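PDB 5GKE: endonuclease NucS from Thermococcus kodakarensis KOD1, which cleaves DNA as a mismatch restriction endonuclease and is predicted to cut the single-stranded ends of branched DNA structures. Local coordinates for residues N22-E27 with V115-A120. The protein carries 1 engineered substitution. Residues are numbered along the deposited sequence; the frame is centred on the assembly and turned at random.
Sequences NSALLE and VSVFRA
The guanidinium of Arg119 meets the carboxylate of Glu27 edge-on, the two planes 28° apart, while Val117 CG1 lies 3.7 Å above the centre of one guanidinium face. At the edge, Arg119 NE donates to Glu27 OE1 in a nearly straight salt bridge (N-H...O angle 172°); the modelled 2.5 Å between them is short and its exact value doubtful. That oxygen lies almost in the guanidinium plane, and NE reaches its syn side, tilted from the carboxylate plane. A second bond, from Arg119 NH2 to Glu27 OE2, is weak and doubtful. Glu27 CG stands anti to its carbonyl carbon (chi1 -63°) and the chain extends beyond it, carrying the carboxylate from the helix to the arginine. Beneath the ion pair, Ala24 CB packs against Val117 CG2 at 3.9 Å, joining helix 14-27 to strand 111-118 of the N-terminal PH-like domain; Leu20 and Leu31 continue this apolar layer. Arg119 NH1 hydrogen-bonds to Asp4 O, just before strand 6-10, and to Thr7 OG1 within it. A leucine in place of Arg119 would probably leave the Glu27 carboxylate without its cationic mate and Asp4 O and Thr7 OG1 without this donor. Chemically, one cation links three chain segments over an apolar floor, and Glu27 probably offsets part of its charge.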
loop_
_atom_site.group_PDB
_atom_site.type_symbol
_atom_site.label_atom_id
_atom_site.label_comp_id
_atom_site.label_asym_id
_atom_site.label_seq_id
_atom_site.Cartn_x
_atom_site.Cartn_y
_atom_site.Cartn_z
ATOM N N ASN A 22 -0.848 28.376 -8.431
ATOM C CA ASN A 22 -0.343 28.526 -9.794
ATOM C C ASN A 22 1.162 28.448 -9.834
ATOM O O ASN A 22 1.753 27.667 -10.592
ATOM C CB ASN A 22 -0.784 29.859 -10.394
ATOM C CG ASN A 22 -2.267 29.908 -10.702
ATOM O OD1 ASN A 22 -2.938 28.871 -10.814
ATOM N ND2 ASN A 22 -2.791 31.126 -10.848
ATOM N N SER A 23 1.773 29.269 -8.994
ATOM C CA SER A 23 3.214 29.345 -8.902
ATOM C C SER A 23 3.827 27.987 -8.578
ATOM O O SER A 23 4.828 27.585 -9.182
ATOM C CB SER A 23 3.608 30.372 -7.849
ATOM O OG SER A 23 4.994 30.263 -7.581
ATOM N N ALA A 24 3.215 27.283 -7.629
ATOM C CA ALA A 24 3.649 25.936 -7.258
ATOM C C ALA A 24 3.707 25.017 -8.469
ATOM O O ALA A 24 4.747 24.406 -8.742
ATOM C CB ALA A 24 2.730 25.358 -6.206
ATOM N N LEU A 25 2.603 24.940 -9.210
ATOM C CA LEU A 25 2.541 24.066 -10.390
ATOM C C LEU A 25 3.549 24.473 -11.459
ATOM O O LEU A 25 4.275 23.642 -12.004
ATOM C CB LEU A 25 1.135 24.072 -10.980
ATOM C CG LEU A 25 0.081 23.700 -9.942
ATOM C CD1 LEU A 25 -1.305 23.750 -10.549
ATOM C CD2 LEU A 25 0.373 22.329 -9.367
ATOM N N LEU A 26 3.596 25.766 -11.749
ATOM C CA LEU A 26 4.537 26.298 -12.718
ATOM C C LEU A 26 5.998 26.031 -12.356
ATOM O O LEU A 26 6.803 25.705 -13.219
ATOM C CB LEU A 26 4.302 27.800 -12.865
ATOM C CG LEU A 26 4.481 28.432 -14.243
ATOM C CD1 LEU A 26 4.031 27.482 -15.331
ATOM C CD2 LEU A 26 3.674 29.704 -14.286
ATOM N N GLU A 27 6.338 26.157 -11.075
ATOM C CA GLU A 27 7.730 26.031 -10.640
ATOM C C GLU A 27 8.159 24.610 -10.295
ATOM O O GLU A 27 9.285 24.399 -9.861
ATOM C CB GLU A 27 7.979 26.929 -9.437
ATOM C CG GLU A 27 7.797 28.407 -9.740
ATOM C CD GLU A 27 8.009 29.274 -8.525
ATOM O OE1 GLU A 27 8.998 29.045 -7.798
ATOM O OE2 GLU A 27 7.182 30.176 -8.291
ATOM N N VAL A 115 -1.589 28.208 2.985
ATOM C CA VAL A 115 -1.107 27.687 1.716
ATOM C C VAL A 115 0.391 27.934 1.663
ATOM O O VAL A 115 0.877 28.954 2.135
ATOM C CB VAL A 115 -1.822 28.338 0.505
ATOM C CG1 VAL A 115 -1.773 29.850 0.593
ATOM C CG2 VAL A 115 -1.197 27.873 -0.790
ATOM N N SER A 116 1.134 26.994 1.105
ATOM C CA SER A 116 2.579 27.122 1.086
ATOM C C SER A 116 3.173 26.515 -0.161
ATOM O O SER A 116 2.666 25.524 -0.708
ATOM C CB SER A 116 3.200 26.460 2.321
ATOM O OG SER A 116 3.023 25.048 2.267
ATOM N N VAL A 117 4.262 27.121 -0.601
ATOM C CA VAL A 117 4.982 26.634 -1.753
ATOM C C VAL A 117 6.375 26.282 -1.299
ATOM O O VAL A 117 7.082 27.112 -0.727
ATOM C CB VAL A 117 5.020 27.674 -2.884
ATOM C CG1 VAL A 117 5.965 27.240 -3.982
ATOM C CG2 VAL A 117 3.631 27.892 -3.428
ATOM N N PHE A 118 6.764 25.038 -1.537
ATOM C CA PHE A 118 8.044 24.557 -1.072
ATOM C C PHE A 118 8.849 24.126 -2.283
ATOM O O PHE A 118 8.560 23.105 -2.897
ATOM C CB PHE A 118 7.835 23.407 -0.075
ATOM C CG PHE A 118 9.111 22.799 0.471
ATOM C CD1 PHE A 118 10.300 23.496 0.473
ATOM C CD2 PHE A 118 9.101 21.512 0.991
ATOM C CE1 PHE A 118 11.451 22.917 0.981
ATOM C CE2 PHE A 118 10.246 20.940 1.496
ATOM C CZ PHE A 118 11.418 21.640 1.494
ATOM N N ARG A 119 9.892 24.879 -2.609
ATOM C CA ARG A 119 10.639 24.537 -3.796
ATOM C C ARG A 119 11.727 23.621 -3.316
ATOM O O ARG A 119 12.822 24.056 -2.985
ATOM C CB ARG A 119 11.197 25.807 -4.470
ATOM C CG ARG A 119 10.215 26.982 -4.373
ATOM C CD ARG A 119 10.684 28.334 -4.933
ATOM N NE ARG A 119 9.515 29.120 -5.351
ATOM C CZ ARG A 119 8.685 29.769 -4.529
ATOM N NH1 ARG A 119 8.904 29.780 -3.217
ATOM N NH2 ARG A 119 7.634 30.428 -5.020
ATOM N N ALA A 120 11.469 22.327 -3.406
ATOM C CA ALA A 120 12.303 21.390 -2.678
ATOM C C ALA A 120 13.346 20.864 -3.611
ATOM O O ALA A 120 13.077 20.612 -4.777
ATOM C CB ALA A 120 11.480 20.259 -2.082
#